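Local atomic coordinates of acyltransferase (Streptococcus pneumoniae, PDB entry 5UG1), a protein that probably transfers acetyl groups onto peptidoglycan as the C-terminal catalytic domain of the O-acetyltransferase OatA, captured here with a methylsulfonyl adduct. Residues A14-T19 with V144-E149; T91-D96 with D126-A131. One frame throughout, in Å; residues are numbered along the deposited sequence.

Contact 1 (A14-T19 with V144-E149). With 03S (methanesulfonic acid), chain B.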
ATOM      1  N   ALA A  14      -2.335   5.721  -4.483  1.00 24.07           N
ATOM      2  CA  ALA A  14      -2.711   6.194  -3.177  1.00 21.77           C
ATOM      3  C   ALA A  14      -3.023   7.697  -3.194  1.00 23.71           C
ATOM      4  O   ALA A  14      -3.994   8.122  -2.610  1.00 21.60           O
ATOM      5  CB  ALA A  14      -1.658   5.876  -2.168  1.00 20.77           C
ATOM      6  N   LEU A  15      -2.221   8.470  -3.912  1.00 23.27           N
ATOM      7  CA  LEU A  15      -2.456   9.907  -3.960  1.00 23.64           C
ATOM      8  C   LEU A  15      -3.798  10.212  -4.612  1.00 30.67           C
ATOM      9  O   LEU A  15      -4.498  11.154  -4.214  1.00 31.04           O
ATOM     10  CB  LEU A  15      -1.321  10.597  -4.706  1.00 21.19           C
ATOM     11  CG  LEU A  15      -1.457  12.120  -4.751  1.00 26.89           C
ATOM     12  CD1 LEU A  15      -1.442  12.711  -3.350  1.00 23.50           C
ATOM     13  CD2 LEU A  15      -0.387  12.768  -5.637  1.00 30.74           C
ATOM     14  N   ARG A  16      -4.182   9.405  -5.602  1.00 28.76           N
ATOM     15  CA  ARG A  16      -5.482   9.572  -6.240  1.00 26.47           C
ATOM     16  C   ARG A  16      -6.623   9.325  -5.258  1.00 26.21           C
ATOM     17  O   ARG A  16      -7.689   9.936  -5.374  1.00 25.37           O
ATOM     18  CB  ARG A  16      -5.566   8.632  -7.444  1.00 26.70           C
ATOM     19  CG  ARG A  16      -6.701   8.911  -8.427  1.00 30.32           C
ATOM     20  CD  ARG A  16      -6.593   7.948  -9.615  1.00 31.23           C
ATOM     21  NE  ARG A  16      -7.686   8.066 -10.577  1.00 24.98           N
ATOM     22  CZ  ARG A  16      -7.754   9.005 -11.513  1.00 29.64           C
ATOM     23  NH1 ARG A  16      -6.790   9.914 -11.597  1.00 30.05           N
ATOM     24  NH2 ARG A  16      -8.776   9.035 -12.365  1.00 28.45           N
ATOM     25  N   ALA A  17      -6.414   8.448  -4.275  1.00 26.47           N
ATOM     26  CA  ALA A  17      -7.415   8.148  -3.261  1.00 22.24           C
ATOM     27  C   ALA A  17      -7.240   8.983  -1.995  1.00 25.32           C
ATOM     28  O   ALA A  17      -7.766   8.605  -0.942  1.00 26.33           O
ATOM     29  CB  ALA A  17      -7.376   6.655  -2.914  1.00 19.27           C
ATOM     30  N   ASN A  18      -6.513  10.101  -2.078  1.00 27.29           N
ATOM     31  CA  ASN A  18      -6.157  10.883  -0.894  1.00 24.85           C
ATOM     32  C   ASN A  18      -7.388  11.262  -0.063  1.00 30.22           C
ATOM     33  O   ASN A  18      -7.456  10.986   1.138  1.00 28.30           O
ATOM     34  CB  ASN A  18      -5.392  12.140  -1.334  1.00 31.26           C
ATOM     35  CG  ASN A  18      -4.990  13.021  -0.178  1.00 45.40           C
ATOM     36  OD1 ASN A  18      -4.476  12.546   0.836  1.00 53.91           O
ATOM     37  ND2 ASN A  18      -5.231  14.318  -0.317  1.00 52.11           N
ATOM     38  N   THR A  19      -8.375  11.901  -0.689  1.00 28.71           N
ATOM     39  CA  THR A  19      -9.528  12.369   0.072  1.00 27.78           C
ATOM     40  C   THR A  19     -10.297  11.208   0.688  1.00 32.57           C
ATOM     41  O   THR A  19     -10.776  11.304   1.826  1.00 27.45           O
ATOM     42  CB  THR A  19     -10.438  13.185  -0.831  1.00 35.67           C
ATOM     43  OG1 THR A  19      -9.644  14.150  -1.530  1.00 39.69           O
ATOM     44  CG2 THR A  19     -11.500  13.879  -0.009  1.00 41.39           C
ATOM     45  N   VAL A 144      -4.690   1.624 -14.120  1.00 23.57           N
ATOM     46  CA  VAL A 144      -3.927   1.790 -12.903  1.00 29.05           C
ATOM     47  C   VAL A 144      -4.509   2.887 -12.007  1.00 27.93           C
ATOM     48  O   VAL A 144      -4.592   2.743 -10.813  1.00 24.24           O
ATOM     49  CB  VAL A 144      -2.468   2.143 -13.216  1.00 27.21           C
ATOM     50  CG1 VAL A 144      -1.691   2.448 -11.961  1.00 24.94           C
ATOM     51  CG2 VAL A 144      -1.801   1.063 -14.021  1.00 26.76           C
ATOM     52  N   HIS A 145      -4.879   3.978 -12.645  1.00 22.54           N
ATOM     53  CA  HIS A 145      -5.512   5.097 -12.013  1.00 22.18           C
ATOM     54  C   HIS A 145      -7.009   4.957 -12.161  1.00 26.84           C
ATOM     55  O   HIS A 145      -7.553   5.270 -13.177  1.00 27.13           O
ATOM     56  CB  HIS A 145      -5.003   6.412 -12.593  1.00 31.04           C
ATOM     57  CG  HIS A 145      -3.543   6.646 -12.370  1.00 35.33           C
ATOM     58  ND1 HIS A 145      -2.592   6.332 -13.302  1.00 39.11           N
ATOM     59  CD2 HIS A 145      -2.872   7.118 -11.302  1.00 37.63           C
ATOM     60  CE1 HIS A 145      -1.403   6.620 -12.825  1.00 40.64           C
ATOM     61  NE2 HIS A 145      -1.547   7.109 -11.618  1.00 37.61           N
ATOM     62  N   PHE A 146      -7.661   4.465 -11.130  1.00 24.36           N
ATOM     63  CA  PHE A 146      -9.078   4.161 -11.173  1.00 22.81           C
ATOM     64  C   PHE A 146      -9.977   5.339 -11.551  1.00 29.74           C
ATOM     65  O   PHE A 146      -9.685   6.450 -11.239  1.00 21.99           O
ATOM     66  CB  PHE A 146      -9.511   3.584  -9.824  1.00 20.03           C
ATOM     67  CG  PHE A 146      -9.137   4.436  -8.660  1.00 26.76           C
ATOM     68  CD1 PHE A 146      -9.812   5.598  -8.405  1.00 26.21           C
ATOM     69  CD2 PHE A 146      -8.113   4.083  -7.830  1.00 22.23           C
ATOM     70  CE1 PHE A 146      -9.459   6.396  -7.370  1.00 27.68           C
ATOM     71  CE2 PHE A 146      -7.759   4.869  -6.795  1.00 22.41           C
ATOM     72  CZ  PHE A 146      -8.431   6.022  -6.543  1.00 27.81           C
ATOM     73  N   GLY A 147     -11.080   5.051 -12.227  1.00 28.91           N
ATOM     74  CA  GLY A 147     -12.065   6.070 -12.545  1.00 28.35           C
ATOM     75  C   GLY A 147     -11.808   6.889 -13.798  1.00 28.89           C
ATOM     76  O   GLY A 147     -10.733   7.473 -13.963  1.00 28.62           O
ATOM     77  N   SER A 148     -12.804   6.946 -14.685  1.00 27.46           N
ATOM     78  CA  SER A 148     -12.741   7.768 -15.886  1.00 26.92           C
ATOM     79  C   SER A 148     -13.532   9.056 -15.747  1.00 36.80           C
ATOM     80  O   SER A 148     -13.396   9.941 -16.598  1.00 42.16           O
ATOM     81  CB  SER A 148     -13.259   6.986 -17.103  1.00 26.45           C
ATOM     82  OG  SER A 148     -14.628   6.656 -16.931  1.00 31.59           O
ATOM     83  N   GLU A 149     -14.359   9.171 -14.709  1.00 38.84           N
ATOM     84  CA  GLU A 149     -15.012  10.420 -14.339  1.00 47.88           C
ATOM     85  C   GLU A 149     -15.242  10.398 -12.834  1.00 43.95           C
ATOM     86  O   GLU A 149     -14.868   9.441 -12.153  1.00 41.01           O
ATOM     87  CB  GLU A 149     -16.313  10.610 -15.112  1.00 59.39           C
ATOM     88  CG  GLU A 149     -17.133   9.359 -15.207  1.00 74.69           C
ATOM     89  CD  GLU A 149     -17.981   9.347 -16.452  1.00 95.36           C
ATOM     90  OE1 GLU A 149     -18.788  10.292 -16.630  1.00104.69           O
ATOM     91  OE2 GLU A 149     -17.820   8.407 -17.263  1.00 99.58           O
TER
HETATM   92  S10 03S B 701       1.462   6.228 -10.067  1.00 65.06           S
HETATM   93  O11 03S B 701       0.747   5.063 -10.633  1.00 66.36           O
HETATM   94  O12 03S B 701       2.403   5.770  -9.020  1.00 66.70           O
HETATM   95  C13 03S B 701       2.308   6.999 -11.272  1.00 61.02           C

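Contact 2 (T91-D96 with D126-A131)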
ATOM      1  N   THR A  91      -0.989  -4.301  -2.105  1.00 18.76           N
ATOM      2  CA  THR A  91      -0.533  -4.935  -3.332  1.00 18.25           C
ATOM      3  C   THR A  91      -0.831  -4.035  -4.530  1.00 23.05           C
ATOM      4  O   THR A  91      -1.821  -3.297  -4.531  1.00 21.35           O
ATOM      5  CB  THR A  91      -1.197  -6.299  -3.535  1.00 18.30           C
ATOM      6  OG1 THR A  91      -2.624  -6.161  -3.476  1.00 20.13           O
ATOM      7  CG2 THR A  91      -0.708  -7.337  -2.481  1.00 18.15           C
ATOM      8  N   PRO A  92       0.029  -4.049  -5.548  1.00 18.30           N
ATOM      9  CA  PRO A  92      -0.184  -3.184  -6.708  1.00 19.80           C
ATOM     10  C   PRO A  92      -1.089  -3.848  -7.735  1.00 23.82           C
ATOM     11  O   PRO A  92      -1.239  -5.068  -7.772  1.00 29.35           O
ATOM     12  CB  PRO A  92       1.235  -2.994  -7.263  1.00 18.70           C
ATOM     13  CG  PRO A  92       1.924  -4.256  -6.897  1.00 18.29           C
ATOM     14  CD  PRO A  92       1.322  -4.753  -5.617  1.00 18.00           C
ATOM     15  N   TYR A  93      -1.690  -3.014  -8.586  1.00 24.36           N
ATOM     16  CA  TYR A  93      -2.563  -3.506  -9.650  1.00 21.28           C
ATOM     17  C   TYR A  93      -2.279  -2.776 -10.955  1.00 21.64           C
ATOM     18  O   TYR A  93      -2.514  -1.567 -11.058  1.00 20.92           O
ATOM     19  CB  TYR A  93      -4.035  -3.350  -9.272  1.00 20.20           C
ATOM     20  CG  TYR A  93      -4.967  -3.775 -10.373  1.00 30.26           C
ATOM     21  CD1 TYR A  93      -5.151  -5.122 -10.678  1.00 20.87           C
ATOM     22  CD2 TYR A  93      -5.659  -2.827 -11.126  1.00 23.87           C
ATOM     23  CE1 TYR A  93      -6.009  -5.507 -11.708  1.00 21.73           C
ATOM     24  CE2 TYR A  93      -6.516  -3.203 -12.144  1.00 30.25           C
ATOM     25  CZ  TYR A  93      -6.684  -4.542 -12.436  1.00 30.89           C
ATOM     26  OH  TYR A  93      -7.541  -4.907 -13.453  1.00 23.28           O
ATOM     27  N   GLU A  94      -1.794  -3.526 -11.945  1.00 21.42           N
ATOM     28  CA  GLU A  94      -1.718  -3.118 -13.349  1.00 19.71           C
ATOM     29  C   GLU A  94      -2.774  -3.922 -14.109  1.00 20.41           C
ATOM     30  O   GLU A  94      -2.652  -5.145 -14.254  1.00 21.71           O
ATOM     31  CB  GLU A  94      -0.308  -3.360 -13.903  1.00 23.71           C
ATOM     32  CG  GLU A  94      -0.187  -3.406 -15.437  1.00 26.55           C
ATOM     33  CD  GLU A  94      -0.494  -2.065 -16.089  1.00 34.52           C
ATOM     34  OE1 GLU A  94       0.334  -1.136 -15.949  1.00 41.55           O
ATOM     35  OE2 GLU A  94      -1.572  -1.933 -16.717  1.00 26.55           O
ATOM     36  N   GLY A  95      -3.820  -3.242 -14.581  1.00 20.62           N
ATOM     37  CA  GLY A  95      -4.937  -3.943 -15.182  1.00 21.31           C
ATOM     38  C   GLY A  95      -4.736  -4.382 -16.618  1.00 26.53           C
ATOM     39  O   GLY A  95      -5.439  -5.289 -17.073  1.00 29.06           O
ATOM     40  N   ASP A  96      -3.808  -3.764 -17.352  1.00 22.79           N
ATOM     41  CA  ASP A  96      -3.606  -4.095 -18.768  1.00 21.81           C
ATOM     42  C   ASP A  96      -2.800  -5.381 -18.853  1.00 25.25           C
ATOM     43  O   ASP A  96      -1.572  -5.363 -18.772  1.00 24.79           O
ATOM     44  CB  ASP A  96      -2.896  -2.963 -19.500  1.00 26.61           C
ATOM     45  CG  ASP A  96      -2.657  -3.268 -20.993  1.00 29.58           C
ATOM     46  OD1 ASP A  96      -2.890  -4.410 -21.466  1.00 29.87           O
ATOM     47  OD2 ASP A  96      -2.214  -2.346 -21.702  1.00 29.91           O
ATOM     48  N   ASP A 126      -5.140  -6.129   0.082  1.00 28.20           N
ATOM     49  CA  ASP A 126      -5.012  -6.735  -1.251  1.00 24.62           C
ATOM     50  C   ASP A 126      -5.811  -5.945  -2.291  1.00 27.99           C
ATOM     51  O   ASP A 126      -6.821  -6.394  -2.846  1.00 23.19           O
ATOM     52  CB  ASP A 126      -5.435  -8.195  -1.215  1.00 22.05           C
ATOM     53  CG  ASP A 126      -4.766  -9.013  -2.305  1.00 23.34           C
ATOM     54  OD1 ASP A 126      -4.271  -8.411  -3.286  1.00 23.21           O
ATOM     55  OD2 ASP A 126      -4.724 -10.260  -2.175  1.00 25.39           O
ATOM     56  N   TRP A 127      -5.316  -4.734  -2.551  1.00 19.74           N
ATOM     57  CA  TRP A 127      -5.874  -3.907  -3.613  1.00 17.47           C
ATOM     58  C   TRP A 127      -5.881  -4.643  -4.950  1.00 25.02           C
ATOM     59  O   TRP A 127      -6.845  -4.543  -5.719  1.00 29.91           O
ATOM     60  CB  TRP A 127      -5.066  -2.614  -3.705  1.00 15.78           C
ATOM     61  CG  TRP A 127      -5.318  -1.796  -4.942  1.00 21.46           C
ATOM     62  CD1 TRP A 127      -4.422  -1.508  -5.933  1.00 21.10           C
ATOM     63  CD2 TRP A 127      -6.544  -1.157  -5.309  1.00 22.54           C
ATOM     64  NE1 TRP A 127      -5.019  -0.730  -6.898  1.00 23.46           N
ATOM     65  CE2 TRP A 127      -6.322  -0.498  -6.535  1.00 23.26           C
ATOM     66  CE3 TRP A 127      -7.815  -1.076  -4.718  1.00 26.10           C
ATOM     67  CZ2 TRP A 127      -7.327   0.230  -7.186  1.00 21.51           C
ATOM     68  CZ3 TRP A 127      -8.810  -0.346  -5.368  1.00 22.01           C
ATOM     69  CH2 TRP A 127      -8.559   0.291  -6.586  1.00 18.58           C
ATOM     70  N   ASN A 128      -4.806  -5.377  -5.247  1.00 20.11           N
ATOM     71  CA  ASN A 128      -4.744  -6.179  -6.467  1.00 22.69           C
ATOM     72  C   ASN A 128      -5.973  -7.074  -6.610  1.00 25.78           C
ATOM     73  O   ASN A 128      -6.609  -7.115  -7.667  1.00 20.29           O
ATOM     74  CB  ASN A 128      -3.463  -7.021  -6.459  1.00 24.61           C
ATOM     75  CG  ASN A 128      -3.325  -7.899  -7.682  1.00 24.84           C
ATOM     76  OD1 ASN A 128      -3.883  -8.998  -7.740  1.00 25.65           O
ATOM     77  ND2 ASN A 128      -2.557  -7.428  -8.663  1.00 23.63           N
ATOM     78  N   GLN A 129      -6.323  -7.801  -5.548  1.00 21.57           N
ATOM     79  CA  GLN A 129      -7.483  -8.681  -5.614  1.00 24.43           C
ATOM     80  C   GLN A 129      -8.778  -7.892  -5.754  1.00 24.71           C
ATOM     81  O   GLN A 129      -9.645  -8.263  -6.554  1.00 28.92           O
ATOM     82  CB  GLN A 129      -7.529  -9.578  -4.380  1.00 26.84           C
ATOM     83  CG  GLN A 129      -8.829 -10.338  -4.216  1.00 49.00           C
ATOM     84  CD  GLN A 129      -8.755 -11.344  -3.083  1.00 65.49           C
ATOM     85  OE1 GLN A 129      -8.006 -11.158  -2.122  1.00 67.64           O
ATOM     86  NE2 GLN A 129      -9.519 -12.426  -3.198  1.00 77.03           N
ATOM     87  N   VAL A 130      -8.924  -6.798  -4.994  1.00 23.43           N
ATOM     88  CA  VAL A 130     -10.150  -5.998  -5.034  1.00 28.50           C
ATOM     89  C   VAL A 130     -10.320  -5.340  -6.404  1.00 29.47           C
ATOM     90  O   VAL A 130     -11.409  -5.372  -7.000  1.00 23.71           O
ATOM     91  CB  VAL A 130     -10.141  -4.963  -3.892  1.00 29.55           C
ATOM     92  CG1 VAL A 130     -11.155  -3.822  -4.145  1.00 24.16           C
ATOM     93  CG2 VAL A 130     -10.428  -5.654  -2.557  1.00 25.52           C
ATOM     94  N   ALA A 131      -9.233  -4.761  -6.932  1.00 20.04           N
ATOM     95  CA  ALA A 131      -9.276  -4.094  -8.231  1.00 19.09           C
ATOM     96  C   ALA A 131      -9.763  -5.021  -9.334  1.00 20.99           C
ATOM     97  O   ALA A 131     -10.487  -4.590 -10.234  1.00 29.65           O
ATOM     98  CB  ALA A 131      -7.898  -3.562  -8.593  1.00 18.45           C
TER
HETATM   99  O   HOH W   1      -3.640   0.500  -9.482  1.00 21.64           O

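Contact 1 (A14-T19 with V144-E149)
Arg16, at the end of helix 12-16, reaches across to the loop that carries His145, beside the active site of this atypical alpha/beta hydrolase fold. Its guanidinium approaches the carbonyl of Phe146 side-on, so one oxygen takes two N-H groups. Arg16 NE lies 2.7 Å from Phe146 O with an N-H...O angle of 152°, in the carbonyl plane on a lone pair. The bond from NH2, 3.0 Å to the same oxygen, comes from above that plane. Gly147 O, also near the guanidinium plane, receives a weak further bond from NH2.

The aliphatic stem is held as well. With CG anti to the backbone N (chi1 -165°) and the chain extended as far as NE, the stem runs over one face of the Phe146 ring. There Arg16 CD stands 4.0 Å from the ring centroid, almost above the ring centre, a CH-pi contact. Ala17 CB meets the same ring at its edge, 3.8 Å from Phe146 CZ. His145 CB lies over one guanidinium face, 3.7 Å from Arg16 NE, and the guanidinium and imidazole planes are turned 70° apart.

Further out, Phe146 also touches Ala157 of helix 150-171, and Arg16 touches Ile153 there. The imidazole is oriented from outside both segments: ND1 bonds to Asp142 OD2 and NE2 to Ser12 OG, geometry consistent with a Ser-His-Asp catalytic triad. The arginine thus grips the backbone just after His145, while His145 NE2 ends 3.2 Å from O11 of the methanesulfonic acid group.

Contact 2 (T91-D96 with D126-A131)
Thr91 OG1 sits at the N-terminus of helix 127-132, where Asp126 is the N-cap and the loop after strand 86-90 passes alongside. The hydroxyl both gives and takes: it donates to Asp126 OD1 at 2.8 Å and accepts from Asn128 N at 2.9 Å, with an N-H...O angle of 157°. A chi1 of 54° places OG1 between the backbone N and the carbonyl carbon, turned to the helix end. Asp126 OD1 also accepts the capping bond from Gln129 N, and the two donors come from opposite faces of the carboxylate plane. Its other oxygen, OD2, forms a salt bridge with Arg113.

Asn128 ND2 donates to Pro92 O at 2.8 Å, lying in the carbonyl plane with an N-H...O angle of 159°. The same nitrogen bonds to Glu106, while OD1 accepts from Arg113 and Lys132, so both ends of this buried amide are engaged. Farther along, Ala131 CB presses on one face of the Tyr93 ring, 3.5 Å from its centroid. One water bridges the two segments, donating to Tyr93 O at 2.8 Å and accepting from Trp127 NE1 at 3.2 Å.

How the contacts relate
The two contacts lie at the C-terminal end of the five-stranded parallel sheet, their centres about 13 Å apart. Contact 2 is nested along the chain inside the loop closed by contact 1. It joins the loop after strand 86-90 to the helix following the outermost strand 122-125, whereas contact 1 returns the late loop 144-149 to the end of helix 12-16 and Ala17. They meet directly: Val144 CG2 packs 3.6 Å from Glu94 OE1, and Phe146 CD2 lies 4.0 Å from Trp127 CZ2. Tyr160 of helix 150-171 touches Ala17 and Trp127, connecting both. The histidine loop is thus held between the end of helix 12-16 and the segments of contact 2, with Val144 and His145 lining the methanesulfonic acid pocket.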